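Local coordinates for myosin-I heavy chain (Dictyostelium discoideum, PDB 5EJY), which is an actin-based ATPase motor that acts early in phagocytosis and in adhesion, represented here by a MyTH4-FERM domain of its tail, at residues 413-418 and 424-429; 419-424 and 473-478; 479-482 and 486-489. All coordinates share one frame; numbering follows the deposited sequence.

Contact 1: 413-418 and 424-429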
loop_
_atom_site.group_PDB
_atom_site.type_symbol
_atom_site.label_atom_id
_atom_site.label_comp_id
_atom_site.label_asym_id
_atom_site.label_seq_id
_atom_site.Cartn_x
_atom_site.Cartn_y
_atom_site.Cartn_z
ATOM N N VAL A 413 8.400 14.599 -11.336
ATOM C CA VAL A 413 9.332 15.714 -11.137
ATOM C C VAL A 413 10.762 15.180 -11.078
ATOM O O VAL A 413 11.065 14.283 -10.284
ATOM C CB VAL A 413 9.020 16.487 -9.838
ATOM C CG1 VAL A 413 10.052 17.599 -9.594
ATOM C CG2 VAL A 413 7.612 17.059 -9.882
ATOM N N CYS A 414 11.641 15.727 -11.920
ATOM C CA CYS A 414 13.004 15.236 -12.007
ATOM C C CYS A 414 14.049 16.347 -12.001
ATOM O O CYS A 414 13.745 17.532 -12.164
ATOM C CB CYS A 414 13.214 14.411 -13.283
ATOM S SG CYS A 414 12.127 13.009 -13.487
ATOM N N GLU A 415 15.294 15.931 -11.830
ATOM C CA GLU A 415 16.422 16.816 -12.076
ATOM C C GLU A 415 17.574 15.998 -12.635
ATOM O O GLU A 415 17.584 14.771 -12.542
ATOM C CB GLU A 415 16.819 17.554 -10.801
ATOM C CG GLU A 415 17.292 16.662 -9.677
ATOM C CD GLU A 415 17.372 17.409 -8.356
ATOM O OE1 GLU A 415 16.440 18.190 -8.058
ATOM O OE2 GLU A 415 18.369 17.226 -7.624
ATOM N N HIS A 416 18.543 16.669 -13.247
ATOM C CA HIS A 416 19.700 15.966 -13.767
ATOM C C HIS A 416 20.960 16.765 -13.433
ATOM O O HIS A 416 20.884 17.939 -13.054
ATOM C CB HIS A 416 19.584 15.721 -15.275
ATOM C CG HIS A 416 19.910 16.917 -16.113
ATOM N ND1 HIS A 416 21.202 17.249 -16.466
ATOM C CD2 HIS A 416 19.114 17.867 -16.659
ATOM C CE1 HIS A 416 21.187 18.348 -17.198
ATOM N NE2 HIS A 416 19.933 18.745 -17.331
ATOM N N GLN A 417 22.100 16.108 -13.553
ATOM C CA GLN A 417 23.377 16.721 -13.203
ATOM C C GLN A 417 24.364 16.612 -14.349
ATOM O O GLN A 417 25.569 16.559 -14.122
ATOM C CB GLN A 417 23.963 16.019 -11.977
ATOM C CG GLN A 417 23.040 15.994 -10.783
ATOM C CD GLN A 417 23.701 15.420 -9.547
ATOM O OE1 GLN A 417 24.579 14.553 -9.634
ATOM N NE2 GLN A 417 23.283 15.906 -8.381
ATOM N N SER A 418 23.873 16.552 -15.583
ATOM C CA SER A 418 24.770 16.308 -16.708
ATOM C C SER A 418 25.356 17.604 -17.220
ATOM O O SER A 418 24.692 18.641 -17.195
ATOM C CB SER A 418 24.068 15.601 -17.865
ATOM O OG SER A 418 24.890 15.654 -19.031
ATOM N N PRO A 424 17.406 22.038 -18.962
ATOM C CA PRO A 424 17.532 22.676 -17.650
ATOM C C PRO A 424 17.656 21.622 -16.555
ATOM O O PRO A 424 17.192 20.489 -16.741
ATOM C CB PRO A 424 16.211 23.436 -17.506
ATOM C CG PRO A 424 15.755 23.662 -18.912
ATOM C CD PRO A 424 16.170 22.435 -19.653
ATOM N N LYS A 425 18.265 21.998 -15.435
ATOM C CA LYS A 425 18.537 21.070 -14.345
ATOM C C LYS A 425 17.253 20.475 -13.796
ATOM O O LYS A 425 17.205 19.295 -13.442
ATOM C CB LYS A 425 19.273 21.772 -13.202
ATOM C CG LYS A 425 19.064 21.088 -11.855
ATOM C CD LYS A 425 19.757 21.803 -10.705
ATOM C CE LYS A 425 19.390 21.146 -9.379
ATOM N NZ LYS A 425 20.000 21.840 -8.210
ATOM N N ASN A 426 16.225 21.309 -13.696
ATOM C CA ASN A 426 14.931 20.866 -13.205
ATOM C C ASN A 426 13.963 20.742 -14.362
ATOM O O ASN A 426 13.789 21.676 -15.143
ATOM C CB ASN A 426 14.387 21.832 -12.150
ATOM C CG ASN A 426 15.353 22.038 -11.002
ATOM O OD1 ASN A 426 15.372 21.268 -10.039
ATOM N ND2 ASN A 426 16.165 23.083 -11.099
ATOM N N PHE A 427 13.344 19.575 -14.488
ATOM C CA PHE A 427 12.405 19.352 -15.566
ATOM C C PHE A 427 11.319 18.378 -15.096
ATOM O O PHE A 427 11.361 17.874 -13.971
ATOM C CB PHE A 427 13.128 18.792 -16.793
ATOM C CG PHE A 427 13.889 17.515 -16.524
ATOM C CD1 PHE A 427 15.149 17.552 -15.948
ATOM C CD2 PHE A 427 13.339 16.281 -16.840
ATOM C CE1 PHE A 427 15.852 16.379 -15.694
ATOM C CE2 PHE A 427 14.025 15.103 -16.587
ATOM C CZ PHE A 427 15.292 15.149 -16.012
ATOM N N VAL A 428 10.359 18.127 -15.970
ATOM C CA VAL A 428 9.271 17.198 -15.668
ATOM C C VAL A 428 9.343 16.125 -16.736
ATOM O O VAL A 428 9.586 16.423 -17.910
ATOM C CB VAL A 428 7.914 17.919 -15.729
ATOM C CG1 VAL A 428 6.750 16.918 -15.808
ATOM C CG2 VAL A 428 7.747 18.855 -14.528
ATOM N N LEU A 429 9.206 14.869 -16.340
ATOM C CA LEU A 429 8.951 13.828 -17.323
ATOM C C LEU A 429 7.444 13.640 -17.398
ATOM O O LEU A 429 6.787 13.363 -16.390
ATOM C CB LEU A 429 9.647 12.520 -16.960
ATOM C CG LEU A 429 11.174 12.549 -17.067
ATOM C CD1 LEU A 429 11.782 11.175 -16.802
ATOM C CD2 LEU A 429 11.586 13.051 -18.458
HETATM O O HOH W 1 13.361 19.337 -9.711
#

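Contact 2: 419-424 and 473-478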
loop_
_atom_site.group_PDB
_atom_site.type_symbol
_atom_site.label_atom_id
_atom_site.label_comp_id
_atom_site.label_asym_id
_atom_site.label_seq_id
_atom_site.Cartn_x
_atom_site.Cartn_y
_atom_site.Cartn_z
ATOM N N GLU A 419 26.597 17.535 -17.691
ATOM C CA GLU A 419 27.265 18.711 -18.230
ATOM C C GLU A 419 27.279 18.685 -19.755
ATOM O O GLU A 419 27.872 19.555 -20.398
ATOM C CB GLU A 419 28.694 18.807 -17.683
ATOM N N SER A 420 26.631 17.681 -20.334
ATOM C CA SER A 420 26.631 17.520 -21.784
ATOM C C SER A 420 25.243 17.204 -22.328
ATOM O O SER A 420 25.107 16.653 -23.425
ATOM C CB SER A 420 27.622 16.439 -22.213
ATOM O OG SER A 420 27.185 15.157 -21.812
ATOM N N LEU A 421 24.219 17.541 -21.549
ATOM C CA LEU A 421 22.848 17.517 -22.036
ATOM C C LEU A 421 22.280 18.929 -22.010
ATOM O O LEU A 421 22.585 19.705 -21.116
ATOM C CB LEU A 421 21.989 16.588 -21.179
ATOM C CG LEU A 421 22.380 15.117 -21.248
ATOM C CD1 LEU A 421 21.524 14.284 -20.293
ATOM C CD2 LEU A 421 22.241 14.612 -22.669
ATOM N N PRO A 422 21.418 19.252 -22.982
ATOM C CA PRO A 422 20.875 20.602 -23.187
ATOM C C PRO A 422 19.787 21.046 -22.226
ATOM O O PRO A 422 19.567 22.249 -22.121
ATOM C CB PRO A 422 20.290 20.530 -24.596
ATOM C CG PRO A 422 19.987 19.103 -24.810
ATOM C CD PRO A 422 21.026 18.326 -24.057
ATOM N N TYR A 423 19.105 20.117 -21.561
ATOM C CA TYR A 423 17.946 20.471 -20.737
ATOM C C TYR A 423 18.332 21.221 -19.479
ATOM O O TYR A 423 19.441 21.067 -18.979
ATOM C CB TYR A 423 17.170 19.206 -20.361
ATOM C CG TYR A 423 17.238 18.178 -21.450
ATOM C CD1 TYR A 423 16.567 18.371 -22.648
ATOM C CD2 TYR A 423 18.014 17.038 -21.305
ATOM C CE1 TYR A 423 16.640 17.441 -23.656
ATOM C CE2 TYR A 423 18.097 16.103 -22.311
ATOM C CZ TYR A 423 17.413 16.313 -23.485
ATOM O OH TYR A 423 17.497 15.384 -24.489
ATOM N N PRO A 424 17.406 22.038 -18.962
ATOM C CA PRO A 424 17.532 22.676 -17.650
ATOM C C PRO A 424 17.656 21.622 -16.555
ATOM O O PRO A 424 17.192 20.489 -16.741
ATOM C CB PRO A 424 16.211 23.436 -17.506
ATOM C CG PRO A 424 15.755 23.662 -18.912
ATOM C CD PRO A 424 16.170 22.435 -19.653
ATOM N N ASN A 473 20.315 9.422 -29.551
ATOM C CA ASN A 473 21.731 9.432 -29.943
ATOM C C ASN A 473 22.589 8.467 -29.137
ATOM O O ASN A 473 23.826 8.506 -29.196
ATOM C CB ASN A 473 22.318 10.845 -29.889
ATOM C CG ASN A 473 22.186 11.498 -28.520
ATOM O OD1 ASN A 473 22.073 10.820 -27.499
ATOM N ND2 ASN A 473 22.221 12.827 -28.498
ATOM N N LYS A 474 21.918 7.608 -28.380
ATOM C CA LYS A 474 22.577 6.593 -27.578
ATOM C C LYS A 474 23.164 7.107 -26.263
ATOM O O LYS A 474 23.703 6.317 -25.496
ATOM C CB LYS A 474 23.640 5.833 -28.393
ATOM C CG LYS A 474 23.096 5.171 -29.656
ATOM C CD LYS A 474 24.000 4.038 -30.135
ATOM C CE LYS A 474 23.331 3.225 -31.244
ATOM N NZ LYS A 474 22.171 2.411 -30.753
ATOM N N SER A 475 23.077 8.407 -25.998
ATOM C CA SER A 475 23.555 8.919 -24.717
ATOM C C SER A 475 22.488 8.671 -23.645
ATOM O O SER A 475 21.348 8.339 -23.967
ATOM C CB SER A 475 23.893 10.399 -24.777
ATOM O OG SER A 475 22.724 11.174 -24.873
ATOM N N THR A 476 22.874 8.843 -22.385
ATOM C CA THR A 476 22.001 8.535 -21.251
ATOM C C THR A 476 21.599 9.790 -20.497
ATOM O O THR A 476 22.425 10.657 -20.231
ATOM C CB THR A 476 22.704 7.571 -20.294
ATOM O OG1 THR A 476 22.863 6.306 -20.945
ATOM C CG2 THR A 476 21.904 7.387 -19.011
ATOM N N LEU A 477 20.312 9.905 -20.189
ATOM C CA LEU A 477 19.847 10.942 -19.293
ATOM C C LEU A 477 19.616 10.255 -17.955
ATOM O O LEU A 477 18.770 9.370 -17.855
ATOM C CB LEU A 477 18.535 11.554 -19.793
ATOM C CG LEU A 477 17.731 12.382 -18.775
ATOM C CD1 LEU A 477 18.527 13.546 -18.202
ATOM C CD2 LEU A 477 16.428 12.892 -19.392
ATOM N N GLN A 478 20.399 10.616 -16.943
ATOM C CA GLN A 478 20.200 10.035 -15.623
ATOM C C GLN A 478 19.269 10.961 -14.878
ATOM O O GLN A 478 19.686 11.998 -14.338
ATOM C CB GLN A 478 21.511 9.832 -14.855
ATOM C CG GLN A 478 21.282 9.189 -13.484
ATOM C CD GLN A 478 22.559 8.901 -12.734
ATOM O OE1 GLN A 478 23.608 9.456 -13.043
ATOM N NE2 GLN A 478 22.475 8.024 -11.737
#

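Contact 3: 479-482 and 486-489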
loop_
_atom_site.group_PDB
_atom_site.type_symbol
_atom_site.label_atom_id
_atom_site.label_comp_id
_atom_site.label_asym_id
_atom_site.label_seq_id
_atom_site.Cartn_x
_atom_site.Cartn_y
_atom_site.Cartn_z
ATOM N N ALA A 479 17.988 10.605 -14.909
ATOM C CA ALA A 479 16.944 11.417 -14.303
ATOM C C ALA A 479 16.794 11.091 -12.824
ATOM O O ALA A 479 16.325 10.013 -12.466
ATOM C CB ALA A 479 15.599 11.192 -15.024
ATOM N N PHE A 480 17.188 12.034 -11.973
ATOM C CA PHE A 480 17.002 11.903 -10.537
ATOM C C PHE A 480 15.585 12.284 -10.159
ATOM O O PHE A 480 15.043 13.265 -10.652
ATOM C CB PHE A 480 18.000 12.771 -9.772
ATOM C CG PHE A 480 19.420 12.316 -9.941
ATOM C CD1 PHE A 480 19.918 11.269 -9.178
ATOM C CD2 PHE A 480 20.229 12.890 -10.900
ATOM C CE1 PHE A 480 21.215 10.828 -9.339
ATOM C CE2 PHE A 480 21.547 12.454 -11.066
ATOM C CZ PHE A 480 22.035 11.425 -10.284
ATOM N N THR A 481 14.990 11.501 -9.271
ATOM C CA THR A 481 13.615 11.750 -8.878
ATOM C C THR A 481 13.379 11.112 -7.521
ATOM O O THR A 481 14.014 10.111 -7.184
ATOM C CB THR A 481 12.630 11.195 -9.930
ATOM O OG1 THR A 481 11.296 11.591 -9.591
ATOM C CG2 THR A 481 12.717 9.662 -10.013
ATOM N N GLY A 482 12.489 11.701 -6.735
ATOM C CA GLY A 482 12.209 11.164 -5.416
ATOM C C GLY A 482 11.459 9.840 -5.450
ATOM O O GLY A 482 11.595 9.021 -4.546
ATOM N N LYS A 486 7.910 4.836 -9.192
ATOM C CA LYS A 486 6.870 5.364 -10.064
ATOM C C LYS A 486 7.391 5.499 -11.492
ATOM O O LYS A 486 6.743 5.063 -12.444
ATOM C CB LYS A 486 6.363 6.724 -9.565
ATOM C CG LYS A 486 5.213 7.287 -10.390
ATOM C CD LYS A 486 4.768 8.669 -9.914
ATOM C CE LYS A 486 3.608 9.207 -10.779
ATOM N NZ LYS A 486 3.130 10.587 -10.408
ATOM N N LEU A 487 8.569 6.101 -11.634
ATOM C CA LEU A 487 9.135 6.313 -12.967
ATOM C C LEU A 487 9.422 4.979 -13.670
ATOM O O LEU A 487 9.039 4.789 -14.819
ATOM C CB LEU A 487 10.400 7.170 -12.877
ATOM C CG LEU A 487 11.050 7.518 -14.221
ATOM C CD1 LEU A 487 10.006 8.088 -15.176
ATOM C CD2 LEU A 487 12.173 8.511 -13.993
ATOM N N VAL A 488 10.091 4.057 -12.981
ATOM C CA VAL A 488 10.370 2.734 -13.544
ATOM C C VAL A 488 9.086 2.010 -13.959
ATOM O O VAL A 488 8.990 1.478 -15.071
ATOM C CB VAL A 488 11.156 1.840 -12.550
ATOM C CG1 VAL A 488 11.205 0.377 -13.042
ATOM C CG2 VAL A 488 12.571 2.388 -12.327
ATOM N N SER A 489 8.094 1.977 -13.070
ATOM C CA SER A 489 6.868 1.245 -13.383
ATOM C C SER A 489 6.074 1.907 -14.506
ATOM O O SER A 489 5.435 1.225 -15.297
ATOM C CB SER A 489 5.990 1.030 -12.128
ATOM O OG SER A 489 5.498 2.262 -11.639
#

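Contact 1: 413-418 and 424-429
C414 and F427 bond to each other twice through the backbone, C414 N to F427 O at 3.0 Å and F427 N to C414 O at 3.1 Å, which makes them a hydrogen-bonded antiparallel pair. Two residues further along, beyond the non-hydrogen-bonded pair E415 and N426, H416 N bonds K425 O at 3.0 Å. A water lies between C414 O and N426 OD1, 2.8 Å from N426 OD1. The H416 ring is held at both nitrogens: ND1 accepts from S418 N at 2.9 Å, in the ring plane, and NE2 bonds Y423 O, so its rotation is fixed. These residues form the first beta hairpin of the FERM F3 lobe, a PH/PTB-like sandwich. F427 carries its ring between its own backbone N and carbonyl carbon (chi1 57°), which slides one face under C414; C414 CB makes a CH-pi contact over that face, 3.8 Å from the F427 ring centroid. C414 SG moves on to L429 CG, 3.7 Å away. F427 CE1 meets the edge of the H416 ring, 3.7 Å from H416 CD2, the two planes inclined at 46°. Replacing F427 by an alanine would probably open a gap beneath C414 CB and beside the H416 edge, where A479 of strand 476-480 also packs.

Contact 2: 419-424 and 473-478
L421 extends toward L477 by two torsions: its CG stands opposite the carbonyl carbon (chi1 -65°), and CD1 then continues outward, anti to CA (chi2 176°), so that this methyl is carried out toward the strand. L477 meets it with CG opposite its own backbone N (chi1 164°) and with CD1 folded to the side, and the two CD1 methyls come within 3.7 Å of each other, the two side chains crossing at a slant. The same L421 CD1 also lies 4.1 Å from L477 CB and 3.7 Å from the backbone atom T476 O, so a single methyl serves as the point of contact with the strand. The other branch, CD2, comes to the hydroxyl of S475, 4.1 Å from OG. That hydroxyl is already engaged: S475 OG donates to N473 OD1 at 2.7 Å. S475 N donates to the same oxygen at 3.0 Å, which makes an Asx turn just before strand 476-480 begins, and the hydroxyl bond adds a second grip on it. In the PH/PTB-like F3 lobe of the FERM domain, this places the loop between the first two strands against the start of the last one, and so against the other sheet of the sandwich. L471, in the turn leading to strand 476-480, packs on both L421 and Y423. The Y423 ring has P422 CG above one face, offset toward the rim, and its hydroxyl is hydrogen-bonded to E448.

Contact 3: 479-482 and 486-489
T481 and L487 meet through one methyl each, T481 CG2 lying 4.2 Å from L487 CD2. L487 holds CG opposite its backbone N (chi1 -177°), and its second torsion (chi2 51°) turns CD1 aside while CD2 runs on in line, so CD2 is the branch that leads toward the strand. From there it also comes 4.5 Å from A479 CB, a looser approach, and its methyl thus faces two residues that are two positions apart and point the same way, while F480 between them points away. The threonine is turned by its polar end: OG1 lies opposite the backbone N (chi1 -173°) and bonds V413 O on strand 410-415, and with the hydroxyl so committed, CG2 is left directed at the helix. Contact is light and wholly apolar, the two segments burying 92 Å² between them. L487 also touches V467 and L429, one from each sheet, so a single leucine of the helix lies across both. A short turn joins the strand to this helix, where K486 N is hydrogen-bonded to D483 OD1. A C-terminal helix that follows the seventh strand directly and plugs one end of a beta sandwich is the hallmark of the PH/PTB-like F3 lobe of FERM domains.

How the contacts relate
All three contacts belong to the F3 lobe and lie on one side of the chain's centre. Contacts 1 and 2 have centres about 10 Å apart, contacts 1 and 3 about 11 Å, and contacts 2 and 3 about 16 Å. Along the chain, contact 2 crosses contact 1, sharing P424 because its loop joins the hairpin strands; contact 3 follows both. Strand 476-480 serves contacts 2 and 3. It reaches contact 1 too, where F480 N bonds E415 O at 2.8 Å and L477 packs on H416 and F427. The first hairpin is thereby tied to the last strand and C-terminal helix, far from it in sequence, joining the four-stranded and three-stranded sheets at this edge of the sandwich.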